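Local coordinates for protein lipoteichoic acid primase (Listeria monocytogenes, PDB 4UOP) that belongs to the sulfatase-like proteins and holds a magnesium ion in its extracellular catalytic domain, at residues B[58-63]-B[276-280]; B[37-43]-B[357-361]; B[191-197]-B[218-222]; B[113-117]-B[136-140]; B[100-105]-B[371-375]. All coordinates share one frame; numbering follows the deposited sequence.

Interaction 1: B[58-63]-B[276-280]; sequences KNLIIV and DSVVV
Asn59 to Ile62 pair in parallel with Ser277 to Val280, and the two strand axes run 15° apart at a closest approach of 4.4 Å. Asn59 N donates to Asp276 O and Val278 N to Asn59 O. Further along, Ile61 N donates to Val278 O (2.9 Å), Val280 N to Ile61 O and Val63 N to Val280 O. Asn59 and Ile61 on one strand and Ser277 and Val279 on the other put their side chains on one face of the sheet. Leu60, Ile62, Val278 and Val280 share the other face. There Leu60 CD1 lies 3.8 Å from Val278 CG1, the two side chains set at a slant. Ile62 and Val280 lie side by side and point the same way, with CG1 of Ile62 4.1 Å from CB of Val280. On the first face Ile61 CB rests 4.2 Å from Val279 CG2. Asn59 ND2 gives a weak hydrogen bond to Ser277 OG (3.5 Å). That hydroxyl is also hydrogen-bonded to Ile273 O. At the strand starts, Lys58 bends at chi2 (-56°) and crosses Asp276 at about a right angle. Its NZ makes a long salt bridge to Asp276 OD1, 3.7 Å. One water accepts from Lys58 NZ and donates to OD1. Another links Asn59 ND2 with Asp276 OD2. Strand 214-219 flanks strand 59-65 and strand 319-322 flanks strand 277-283. This is central parallel pairing in the mixed sheet of an alpha/beta sulfatase-like domain.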
# COMPACT_ATOMS: atom_id res chain seq x y z
N LYS B 58 9.67 35.98 -10.66
CA LYS B 58 9.24 36.08 -9.27
C LYS B 58 9.69 34.85 -8.50
O LYS B 58 9.96 33.79 -9.08
CB LYS B 58 7.73 36.24 -9.19
CG LYS B 58 7.17 37.41 -9.98
CD LYS B 58 7.78 38.75 -9.61
CE LYS B 58 7.12 39.86 -10.40
NZ LYS B 58 7.86 41.14 -10.27
N ASN B 59 9.77 34.98 -7.18
CA ASN B 59 10.10 33.85 -6.32
C ASN B 59 8.89 32.91 -6.27
O ASN B 59 7.80 33.25 -6.75
CB ASN B 59 10.46 34.32 -4.92
CG ASN B 59 11.51 35.39 -4.92
OD1 ASN B 59 12.64 35.15 -5.32
ND2 ASN B 59 11.15 36.59 -4.51
N LEU B 60 9.10 31.74 -5.69
CA LEU B 60 8.05 30.73 -5.51
C LEU B 60 8.11 30.20 -4.08
O LEU B 60 9.14 29.69 -3.63
CB LEU B 60 8.24 29.57 -6.48
CG LEU B 60 7.29 28.38 -6.38
CD1 LEU B 60 5.86 28.81 -6.60
CD2 LEU B 60 7.71 27.32 -7.39
N ILE B 61 7.01 30.38 -3.37
CA ILE B 61 6.85 29.82 -2.02
C ILE B 61 5.64 28.88 -2.04
O ILE B 61 4.52 29.27 -2.41
CB ILE B 61 6.65 30.93 -1.00
CG1 ILE B 61 7.88 31.83 -0.95
CG2 ILE B 61 6.33 30.31 0.37
CD1 ILE B 61 7.64 33.15 -0.25
N ILE B 62 5.84 27.63 -1.64
CA ILE B 62 4.77 26.65 -1.61
C ILE B 62 4.69 26.06 -0.21
O ILE B 62 5.72 25.63 0.35
CB ILE B 62 5.03 25.51 -2.61
CG1 ILE B 62 5.14 26.09 -4.03
CG2 ILE B 62 3.93 24.47 -2.51
CD1 ILE B 62 5.30 25.03 -5.10
N VAL B 63 3.50 26.12 0.38
CA VAL B 63 3.27 25.57 1.71
C VAL B 63 2.28 24.41 1.62
O VAL B 63 1.16 24.57 1.14
CB VAL B 63 2.74 26.61 2.71
CG1 VAL B 63 2.65 25.98 4.09
CG2 VAL B 63 3.61 27.85 2.74
N ASP B 276 6.53 40.01 -4.54
CA ASP B 276 7.53 39.55 -5.48
C ASP B 276 7.58 38.02 -5.61
O ASP B 276 8.59 37.48 -6.07
CB ASP B 276 8.91 40.07 -5.05
CG ASP B 276 9.42 41.23 -5.92
OD1 ASP B 276 8.63 41.82 -6.71
OD2 ASP B 276 10.63 41.54 -5.80
N SER B 277 6.49 37.34 -5.26
CA SER B 277 6.47 35.88 -5.20
C SER B 277 5.15 35.28 -5.64
O SER B 277 4.08 35.83 -5.34
CB SER B 277 6.74 35.39 -3.76
OG SER B 277 7.98 35.84 -3.28
N VAL B 278 5.22 34.14 -6.33
CA VAL B 278 4.09 33.25 -6.49
C VAL B 278 4.01 32.47 -5.19
O VAL B 278 5.03 31.96 -4.70
CB VAL B 278 4.30 32.27 -7.66
CG1 VAL B 278 3.17 31.26 -7.76
CG2 VAL B 278 4.46 33.05 -8.96
N VAL B 279 2.82 32.40 -4.61
CA VAL B 279 2.63 31.64 -3.39
C VAL B 279 1.46 30.66 -3.58
O VAL B 279 0.39 31.05 -4.06
CB VAL B 279 2.38 32.56 -2.19
CG1 VAL B 279 2.26 31.72 -0.93
CG2 VAL B 279 3.52 33.56 -2.03
N VAL B 280 1.72 29.39 -3.26
CA VAL B 280 0.75 28.32 -3.40
C VAL B 280 0.57 27.66 -2.02
O VAL B 280 1.57 27.36 -1.35
CB VAL B 280 1.22 27.24 -4.38
CG1 VAL B 280 0.14 26.19 -4.59
CG2 VAL B 280 1.62 27.86 -5.70
O HOH W 1 6.41 42.53 -8.43
O HOH W 2 12.28 39.22 -5.54

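Interaction 2: B[37-43]-B[357-361]; sequences VNDIKGV and IMFGT
Lys41 reaches across from the end of helix 34-41 to the loop at Phe359 and Thr361. CG stands anti to the backbone N (chi1 -169°) and the chain stays extended beyond it. From CB the side chain heads for the 357-361 segment. CD already lies 3.4 Å from Thr361 OG1 and 3.5 Å from Phe359 O, and CE stays near the same two oxygens. As modelled, NZ donates to both, at 2.9 Å from Thr361 OG1 and 3.1 Å from Phe359 O, but it sits too close to another atom of the model, so these two bonds are less sure. One helical turn earlier, Val37 sets CG1 over a face of the Phe359 ring. This CH-pi contact measures 3.9 Å from CG1 to the ring centroid and leans 24° from the ring normal. The methyl sits toward the rim, nearest CD2. Val37 CG2 touches Ile357 CG2 at 3.9 Å. Near the surface, one water donates to Asn38 OD1 and accepts from Met358 N. Gly42 leaves the helix with positive phi, and the chain turns so that Val43 CG1 meets Thr361 CG2 at 4.0 Å. The contact thus joins the N-terminal helix 34-41 to the loop between helix 341-348 and strand 371-373. Helix 412-433 packs against both partners, through Leu424 and Tyr427 on Ile40, Tyr431 on Ile357 and Ser428 on Phe359. Met358 reaches helix 341-348 at Met342 and Pro343.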
# COMPACT_ATOMS: atom_id res chain seq x y z
N VAL B 37 2.45 11.21 -23.62
CA VAL B 37 1.77 11.23 -22.32
C VAL B 37 0.59 12.19 -22.37
O VAL B 37 -0.52 11.84 -21.98
CB VAL B 37 2.74 11.61 -21.19
CG1 VAL B 37 2.00 12.01 -19.91
CG2 VAL B 37 3.68 10.45 -20.92
N ASN B 38 0.82 13.40 -22.88
CA ASN B 38 -0.25 14.39 -23.00
C ASN B 38 -1.39 13.89 -23.88
O ASN B 38 -2.55 14.09 -23.55
CB ASN B 38 0.29 15.73 -23.51
CG ASN B 38 1.26 16.39 -22.55
OD1 ASN B 38 1.35 16.03 -21.37
ND2 ASN B 38 2.00 17.36 -23.04
N ASP B 39 -1.06 13.25 -25.01
CA ASP B 39 -2.08 12.68 -25.90
C ASP B 39 -2.89 11.58 -25.22
O ASP B 39 -4.11 11.51 -25.40
CB ASP B 39 -1.42 12.10 -27.17
CG ASP B 39 -0.89 13.18 -28.11
OD1 ASP B 39 -1.30 14.36 -27.99
OD2 ASP B 39 -0.07 12.84 -28.99
N ILE B 40 -2.23 10.72 -24.46
CA ILE B 40 -2.93 9.68 -23.70
C ILE B 40 -3.93 10.29 -22.70
O ILE B 40 -5.08 9.84 -22.62
CB ILE B 40 -1.94 8.74 -22.97
CG1 ILE B 40 -1.18 7.88 -23.99
CG2 ILE B 40 -2.67 7.84 -21.98
CD1 ILE B 40 0.06 7.23 -23.44
N LYS B 41 -3.51 11.32 -21.98
CA LYS B 41 -4.40 11.98 -21.01
C LYS B 41 -5.60 12.61 -21.71
O LYS B 41 -6.71 12.57 -21.20
CB LYS B 41 -3.66 13.03 -20.18
CG LYS B 41 -4.48 13.54 -18.99
CD LYS B 41 -3.64 14.34 -18.02
CE LYS B 41 -4.41 14.66 -16.74
NZ LYS B 41 -3.59 15.53 -15.84
N GLY B 42 -5.37 13.18 -22.88
CA GLY B 42 -6.44 13.68 -23.71
C GLY B 42 -7.11 14.94 -23.21
O GLY B 42 -8.23 15.21 -23.59
N VAL B 43 -6.44 15.70 -22.35
CA VAL B 43 -7.00 16.96 -21.87
C VAL B 43 -6.49 18.07 -22.79
O VAL B 43 -5.31 18.14 -23.07
CB VAL B 43 -6.59 17.26 -20.41
CG1 VAL B 43 -7.03 18.65 -20.01
CG2 VAL B 43 -7.21 16.23 -19.49
N ILE B 357 8.70 15.07 -19.23
CA ILE B 357 7.45 14.35 -19.13
C ILE B 357 6.71 14.83 -17.87
O ILE B 357 7.31 14.89 -16.79
CB ILE B 357 7.69 12.84 -19.12
CG1 ILE B 357 8.12 12.39 -20.53
CG2 ILE B 357 6.44 12.09 -18.70
CD1 ILE B 357 8.89 11.09 -20.56
N MET B 358 5.47 15.25 -18.04
CA MET B 358 4.60 15.65 -16.92
C MET B 358 3.26 14.97 -17.11
O MET B 358 2.65 15.07 -18.18
CB MET B 358 4.44 17.18 -16.87
CG MET B 358 5.71 17.98 -16.52
SD MET B 358 5.39 19.75 -16.29
CE MET B 358 4.77 20.24 -17.91
N PHE B 359 2.79 14.27 -16.07
CA PHE B 359 1.49 13.62 -16.14
C PHE B 359 0.38 14.56 -15.70
O PHE B 359 -0.78 14.31 -15.97
CB PHE B 359 1.49 12.34 -15.32
CG PHE B 359 2.31 11.26 -15.94
CD1 PHE B 359 3.69 11.25 -15.80
CD2 PHE B 359 1.71 10.31 -16.76
CE1 PHE B 359 4.46 10.28 -16.42
CE2 PHE B 359 2.48 9.33 -17.38
CZ PHE B 359 3.85 9.32 -17.22
N GLY B 360 0.75 15.64 -15.03
CA GLY B 360 -0.19 16.70 -14.70
C GLY B 360 -0.43 17.63 -15.86
O GLY B 360 0.27 17.55 -16.89
N THR B 361 -1.39 18.52 -15.68
CA THR B 361 -1.84 19.48 -16.67
C THR B 361 -1.89 20.89 -16.05
O THR B 361 -2.21 21.06 -14.88
CB THR B 361 -3.25 19.08 -17.16
OG1 THR B 361 -3.21 17.74 -17.66
CG2 THR B 361 -3.75 20.01 -18.24
O HOH W 3 4.06 15.08 -20.76
O HOH W 4 1.43 18.09 -19.14

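Interaction 3: B[191-197]-B[218-222]; sequences PSDEVLY and LISVS
Asp193 turns its carboxylate from the first turn of helix 193-209 onto the backbone of Val221 and Ser222, just past strand 214-219. Helix and strand follow each other in the alpha/beta domain, and here the start of the helix meets the end of the strand. CG of Asp193 lies beside its own backbone N (chi1 -69°), which directs OD1 to the loop. Val221 N approaches OD1 on the syn lone pair at 2.9 Å, in a nearly straight bond (179°). Ser222 N comes from above the carboxylate plane, 42° out of it. The bonding is reciprocal. Ser222 OG accepts from Asp193 N at 3.0 Å, so the two residues clasp each other. OD2 is held by a water that also contacts Ser220 OG, whose hydroxyl is further bonded to Glu66 N. Glu66 is a magnesium ligand, so this loop lies next to the metal site. The helix start is fixed by Ser192 at the N-cap, whose OG accepts from Val195 N and is also bonded to Asp185. Further along the helix the contact is mainly apolar. Leu196 points at the strand and lays CD2 near Ile219 O (3.7 Å). Its CG is 4.2 Å from Leu218 CD2. The Tyr197 ring, which also stacks with Phe264, is crossed at a slant by Leu218. The leucine meets the ring at its edge, near the ring plane, where CD2 of Leu218 lies 3.7 Å from CD1 of Tyr197.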
# COMPACT_ATOMS: atom_id res chain seq x y z
N PRO B 191 9.27 20.49 16.19
CA PRO B 191 8.95 21.89 16.43
C PRO B 191 7.69 22.36 15.71
O PRO B 191 7.36 21.87 14.62
CB PRO B 191 10.20 22.62 15.96
CG PRO B 191 11.31 21.63 16.17
CD PRO B 191 10.70 20.28 15.95
N SER B 192 7.01 23.32 16.33
CA SER B 192 5.72 23.78 15.88
C SER B 192 5.80 24.45 14.52
O SER B 192 6.89 24.83 14.08
CB SER B 192 5.17 24.78 16.89
OG SER B 192 5.98 25.94 16.92
N ASP B 193 4.65 24.60 13.87
CA ASP B 193 4.56 25.41 12.66
C ASP B 193 5.07 26.84 12.91
O ASP B 193 5.62 27.44 12.00
CB ASP B 193 3.12 25.49 12.13
CG ASP B 193 2.61 24.17 11.57
OD1 ASP B 193 3.37 23.18 11.46
OD2 ASP B 193 1.41 24.14 11.22
N GLU B 194 4.87 27.39 14.11
CA GLU B 194 5.42 28.71 14.41
C GLU B 194 6.94 28.73 14.24
O GLU B 194 7.48 29.66 13.68
CB GLU B 194 5.06 29.19 15.83
CG GLU B 194 5.52 30.61 16.12
CD GLU B 194 4.88 31.21 17.37
OE1 GLU B 194 4.35 30.46 18.21
OE2 GLU B 194 4.90 32.46 17.50
N VAL B 195 7.62 27.69 14.71
CA VAL B 195 9.08 27.59 14.59
C VAL B 195 9.46 27.39 13.10
O VAL B 195 10.45 27.97 12.63
CB VAL B 195 9.63 26.45 15.46
CG1 VAL B 195 11.11 26.22 15.20
CG2 VAL B 195 9.40 26.76 16.95
N LEU B 196 8.68 26.59 12.39
CA LEU B 196 8.90 26.37 10.95
C LEU B 196 8.96 27.70 10.23
O LEU B 196 9.97 28.02 9.56
CB LEU B 196 7.78 25.49 10.35
CG LEU B 196 7.73 25.39 8.82
CD1 LEU B 196 8.94 24.62 8.31
CD2 LEU B 196 6.44 24.73 8.40
N TYR B 197 7.93 28.52 10.42
CA TYR B 197 7.84 29.77 9.69
C TYR B 197 8.85 30.82 10.18
O TYR B 197 9.44 31.55 9.38
CB TYR B 197 6.42 30.34 9.75
CG TYR B 197 5.38 29.43 9.14
CD1 TYR B 197 5.55 28.91 7.85
CD2 TYR B 197 4.23 29.09 9.83
CE1 TYR B 197 4.60 28.07 7.29
CE2 TYR B 197 3.27 28.26 9.27
CZ TYR B 197 3.46 27.74 7.99
OH TYR B 197 2.51 26.89 7.45
N LEU B 218 7.70 24.54 2.03
CA LEU B 218 7.54 24.34 3.46
C LEU B 218 6.48 23.28 3.70
O LEU B 218 5.40 23.32 3.09
CB LEU B 218 7.15 25.65 4.14
CG LEU B 218 8.19 26.76 4.13
CD1 LEU B 218 8.15 27.55 2.84
CD2 LEU B 218 7.98 27.73 5.29
N ILE B 219 6.78 22.32 4.57
CA ILE B 219 5.87 21.23 4.87
C ILE B 219 5.47 21.40 6.34
O ILE B 219 6.29 21.25 7.17
CB ILE B 219 6.57 19.86 4.70
CG1 ILE B 219 7.29 19.80 3.35
CG2 ILE B 219 5.59 18.73 4.76
CD1 ILE B 219 6.34 19.84 2.22
N SER B 220 4.21 21.71 6.59
CA SER B 220 3.71 21.91 7.95
C SER B 220 3.53 20.60 8.68
O SER B 220 3.59 19.58 8.05
CB SER B 220 2.42 22.71 7.94
OG SER B 220 1.36 21.89 7.72
N VAL B 221 3.39 20.63 10.00
CA VAL B 221 3.26 19.39 10.73
C VAL B 221 2.37 19.42 11.95
O VAL B 221 2.01 18.43 12.41
CB VAL B 221 4.63 18.78 11.05
CG1 VAL B 221 5.20 19.42 12.27
CG2 VAL B 221 4.55 17.29 11.24
N SER B 222 2.07 20.60 12.45
CA SER B 222 1.37 20.71 13.73
C SER B 222 -0.04 20.12 13.70
O SER B 222 -0.58 19.77 14.71
CB SER B 222 1.37 22.14 14.25
OG SER B 222 2.64 22.54 14.60
O HOH W 5 4.57 20.63 15.21
O HOH W 6 0.27 21.84 10.18

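Interaction 4: B[113-117]-B[136-140]; sequences WSVYT and IPSMP
Tyr116, Met139 and Ile136 bury the most surface where the C-terminal turn of helix 107-117 meets the start of helix 139-144. The contact is a helix end joined to a helix start, within the sulfatase-like domain. Tyr116 contributes its backbone first. Its O accepts from Met139 N at 2.8 Å, in the carbonyl plane and with an N-H...O angle of 163°. Its CB also lies 4.3 Å from Pro140 CD. The tyrosine ring leads elsewhere, edge-to-face with Phe172, and its OH is bonded to Glu112. Met139 runs beside Val115, the two side chains pointing the same way. A bend at chi3 (62°) brings CE to 3.8 Å from Val115 CG1. Ser138 precedes the helix as its N-cap, with OG bonded to Arg141 N and Val170 O. Ile136 uses two branches. CG2 meets Thr117 CG2 at 3.8 Å, while CD1 reaches the six-membered part of the Trp113 indole, 3.8 Å from CZ3. The isoleucine and tryptophan side chains cross at about a right angle. Thr117 OG1 lies over a face of that indole, 3.3 Å above its plane. It also joins Thr117 N in donating to one acceptor. The two donors reach Trp113 O from opposite faces of its carbonyl plane, OG1 at 2.6 Å.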
# COMPACT_ATOMS: atom_id res chain seq x y z
N TRP B 113 5.83 13.84 -3.54
CA TRP B 113 6.20 13.17 -4.79
C TRP B 113 5.42 13.73 -5.98
O TRP B 113 6.01 14.06 -7.04
CB TRP B 113 5.97 11.65 -4.69
CG TRP B 113 6.28 10.96 -5.98
CD1 TRP B 113 5.43 10.74 -7.01
CD2 TRP B 113 7.56 10.46 -6.40
NE1 TRP B 113 6.09 10.12 -8.05
CE2 TRP B 113 7.39 9.94 -7.70
CE3 TRP B 113 8.81 10.40 -5.80
CZ2 TRP B 113 8.44 9.36 -8.41
CZ3 TRP B 113 9.86 9.82 -6.51
CH2 TRP B 113 9.66 9.31 -7.79
N SER B 114 4.10 13.79 -5.83
CA SER B 114 3.19 14.26 -6.86
C SER B 114 3.49 15.69 -7.27
O SER B 114 3.57 16.02 -8.45
CB SER B 114 1.74 14.18 -6.36
OG SER B 114 1.32 12.85 -6.27
N VAL B 115 3.70 16.54 -6.27
CA VAL B 115 3.95 17.94 -6.53
C VAL B 115 5.31 18.18 -7.20
O VAL B 115 5.40 18.90 -8.20
CB VAL B 115 3.78 18.77 -5.24
CG1 VAL B 115 4.18 20.22 -5.46
CG2 VAL B 115 2.34 18.67 -4.77
N TYR B 116 6.37 17.56 -6.68
CA TYR B 116 7.70 17.82 -7.22
C TYR B 116 7.91 17.21 -8.62
O TYR B 116 8.62 17.80 -9.44
CB TYR B 116 8.81 17.31 -6.31
CG TYR B 116 8.75 17.79 -4.87
CD1 TYR B 116 8.21 19.01 -4.54
CD2 TYR B 116 9.26 16.99 -3.84
CE1 TYR B 116 8.16 19.43 -3.22
CE2 TYR B 116 9.20 17.40 -2.53
CZ TYR B 116 8.65 18.61 -2.22
OH TYR B 116 8.57 19.01 -0.89
N THR B 117 7.34 16.03 -8.86
CA THR B 117 7.66 15.23 -10.05
C THR B 117 6.61 15.29 -11.15
O THR B 117 6.93 14.97 -12.30
CB THR B 117 7.91 13.73 -9.73
OG1 THR B 117 6.68 13.08 -9.37
CG2 THR B 117 8.92 13.57 -8.63
N ILE B 136 15.91 12.38 -10.71
CA ILE B 136 14.51 12.56 -11.03
C ILE B 136 14.26 13.95 -11.60
O ILE B 136 14.50 14.94 -10.91
CB ILE B 136 13.62 12.34 -9.78
CG1 ILE B 136 13.94 10.98 -9.12
CG2 ILE B 136 12.15 12.38 -10.16
CD1 ILE B 136 13.27 10.76 -7.78
N PRO B 137 13.77 14.03 -12.85
CA PRO B 137 13.32 15.31 -13.37
C PRO B 137 12.20 15.87 -12.49
O PRO B 137 11.35 15.12 -12.02
CB PRO B 137 12.81 14.99 -14.77
CG PRO B 137 13.46 13.69 -15.13
CD PRO B 137 13.57 12.95 -13.84
N SER B 138 12.20 17.18 -12.28
CA SER B 138 11.36 17.74 -11.25
C SER B 138 11.23 19.24 -11.35
O SER B 138 11.92 19.90 -12.14
CB SER B 138 11.94 17.40 -9.88
OG SER B 138 13.04 18.22 -9.59
N MET B 139 10.33 19.76 -10.53
CA MET B 139 10.12 21.20 -10.42
C MET B 139 11.36 21.91 -9.87
O MET B 139 11.79 22.90 -10.45
CB MET B 139 8.87 21.50 -9.57
CG MET B 139 8.68 22.96 -9.20
SD MET B 139 6.96 23.43 -8.98
CE MET B 139 6.49 22.37 -7.60
N PRO B 140 11.91 21.44 -8.72
CA PRO B 140 13.12 22.11 -8.23
C PRO B 140 14.32 22.01 -9.19
O PRO B 140 15.08 22.96 -9.33
CB PRO B 140 13.43 21.41 -6.90
CG PRO B 140 12.57 20.20 -6.87
CD PRO B 140 11.39 20.48 -7.74
O HOH W 7 9.84 13.44 -13.42

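Interaction 5: B[100-105]-B[371-375]; sequences FQTVSK and VPERY
Tyr375 lays one face of its ring over the backbone of Lys105, with Ser104 C close to CD2. The Lys105 side chain crosses it at about a right angle, with CG 3.3 Å from Tyr375 OH. Ser104 OG sits 3.4 Å from Tyr375 CB, and is itself bonded to Ser122 O. At the other end Thr102 CG2 presses on Val371 CG1 at 3.4 Å, a tight carbon contact. Phe100 CD2 lies 4.2 Å from Val371 CG2. Between these ends stands Glu373. A bend at chi2 (-74°) brings OE2 to 2.7 Å from Gln101 O. Two oxygens this close suggest that the acid probably holds a proton there. Waters fill the next shell. One accepts from Gln101 NE2 and Val103 N and donates to Glu373 OE1. A second donates to OE1 and to Val103 O, and accepts from Arg374 N. Another accepts from Tyr375 OH, at 2.6 Å, and donates to Lys105 O. Farther out, Arg374 is held by a hydrogen bond to Pro121 O and by salt bridges to Asp429 and Glu379. Gln101 OE1 takes a bond from His286 N, next to the magnesium ligand His285. Met225 and Pro226 of the second subunit pack on Lys105 and Tyr375. The contact joins the loop after strand 94-100 of the main mixed sheet to edge strand 371-373 of the smaller antiparallel sheet, beside the metal site.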
# COMPACT_ATOMS: atom_id res chain seq x y z
N PHE B 100 -7.95 17.95 -5.79
CA PHE B 100 -7.90 16.63 -5.16
C PHE B 100 -6.52 16.13 -4.79
O PHE B 100 -5.54 16.41 -5.47
CB PHE B 100 -8.53 15.59 -6.08
CG PHE B 100 -9.97 15.86 -6.39
CD1 PHE B 100 -10.97 15.46 -5.50
CD2 PHE B 100 -10.34 16.52 -7.56
CE1 PHE B 100 -12.30 15.68 -5.80
CE2 PHE B 100 -11.67 16.75 -7.85
CZ PHE B 100 -12.65 16.34 -6.97
N GLN B 101 -6.45 15.41 -3.67
CA GLN B 101 -5.24 14.69 -3.30
C GLN B 101 -4.94 13.59 -4.32
O GLN B 101 -5.86 13.00 -4.88
CB GLN B 101 -5.42 14.04 -1.91
CG GLN B 101 -6.54 13.03 -1.82
CD GLN B 101 -6.63 12.35 -0.47
OE1 GLN B 101 -6.91 12.99 0.53
NE2 GLN B 101 -6.40 11.04 -0.44
N THR B 102 -3.67 13.34 -4.57
CA THR B 102 -3.23 12.24 -5.39
C THR B 102 -2.13 11.52 -4.62
O THR B 102 -0.94 11.76 -4.85
CB THR B 102 -2.71 12.71 -6.78
OG1 THR B 102 -1.63 13.65 -6.65
CG2 THR B 102 -3.83 13.34 -7.58
N VAL B 103 -2.54 10.67 -3.68
CA VAL B 103 -1.60 10.01 -2.79
C VAL B 103 -1.86 8.52 -2.78
O VAL B 103 -2.86 8.06 -3.32
CB VAL B 103 -1.64 10.59 -1.35
CG1 VAL B 103 -1.30 12.07 -1.35
CG2 VAL B 103 -2.98 10.36 -0.67
N SER B 104 -0.96 7.77 -2.15
CA SER B 104 -1.03 6.33 -2.13
C SER B 104 -0.67 5.80 -0.72
O SER B 104 -1.30 6.20 0.25
CB SER B 104 -0.07 5.80 -3.20
OG SER B 104 -0.14 4.41 -3.25
N LYS B 105 0.36 4.96 -0.63
CA LYS B 105 0.72 4.25 0.60
C LYS B 105 1.24 5.15 1.71
O LYS B 105 0.98 4.94 2.89
CB LYS B 105 1.85 3.24 0.28
CG LYS B 105 1.40 1.80 0.13
CD LYS B 105 2.53 0.86 -0.35
CE LYS B 105 3.14 0.10 0.84
NZ LYS B 105 4.52 -0.44 0.64
N VAL B 371 -8.69 13.76 -12.72
CA VAL B 371 -7.66 13.30 -11.80
C VAL B 371 -7.81 11.81 -11.52
O VAL B 371 -8.72 11.41 -10.78
CB VAL B 371 -7.72 14.07 -10.46
CG1 VAL B 371 -6.56 13.66 -9.59
CG2 VAL B 371 -7.72 15.57 -10.71
N PRO B 372 -6.92 10.97 -12.11
CA PRO B 372 -6.87 9.56 -11.76
C PRO B 372 -6.50 9.32 -10.29
O PRO B 372 -5.69 10.06 -9.74
CB PRO B 372 -5.76 9.02 -12.67
CG PRO B 372 -5.74 9.96 -13.82
CD PRO B 372 -5.99 11.30 -13.20
N GLU B 373 -7.08 8.27 -9.69
CA GLU B 373 -6.78 7.90 -8.31
C GLU B 373 -6.43 6.43 -8.23
O GLU B 373 -6.82 5.65 -9.09
CB GLU B 373 -7.99 8.19 -7.43
CG GLU B 373 -8.36 9.66 -7.37
CD GLU B 373 -7.41 10.50 -6.54
OE1 GLU B 373 -6.59 9.94 -5.79
OE2 GLU B 373 -7.48 11.74 -6.64
N ARG B 374 -5.67 6.05 -7.21
CA ARG B 374 -5.31 4.66 -7.01
C ARG B 374 -5.13 4.32 -5.54
O ARG B 374 -5.29 5.18 -4.67
CB ARG B 374 -4.02 4.33 -7.78
CG ARG B 374 -2.75 4.86 -7.12
CD ARG B 374 -1.56 4.93 -8.07
NE ARG B 374 -1.43 3.74 -8.92
CZ ARG B 374 -0.40 3.53 -9.75
NH1 ARG B 374 0.61 4.39 -9.82
NH2 ARG B 374 -0.39 2.43 -10.49
N TYR B 375 -4.83 3.05 -5.28
CA TYR B 375 -4.50 2.54 -3.94
C TYR B 375 -5.70 2.41 -3.03
O TYR B 375 -6.03 1.30 -2.62
CB TYR B 375 -3.42 3.36 -3.27
CG TYR B 375 -2.91 2.72 -2.00
CD1 TYR B 375 -2.22 1.51 -2.05
CD2 TYR B 375 -3.14 3.30 -0.77
CE1 TYR B 375 -1.74 0.92 -0.90
CE2 TYR B 375 -2.67 2.71 0.39
CZ TYR B 375 -1.98 1.52 0.32
OH TYR B 375 -1.52 0.92 1.45
O HOH W 8 -5.39 10.03 -3.25
O HOH W 9 -4.26 8.24 -5.75
O HOH W 10 -5.29 7.13 -2.30
O HOH W 11 -0.76 2.48 3.34

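Overall arrangement
Interactions 1 and 3 share the mixed sheet, where strands 59-65 and 214-219 are neighbours; their centres lie about 17 Å apart, and Leu218 N probably donates a hydrogen bond to Ile62 O. Interaction 4 packs on this core: Met139 CE touches Ile62 CD1, and Tyr116 touches Ile219. It also meets interaction 5 through Ser114 and Thr102. Interaction 2 touches none of the others and lies about 34 Å from interaction 3, centre to centre. Along the chain, interaction 4 closes before interaction 3 opens, and both fall between the segments of interaction 1. Interactions 2 and 5 bring segments far apart in sequence together, and their segments alternate along the chain.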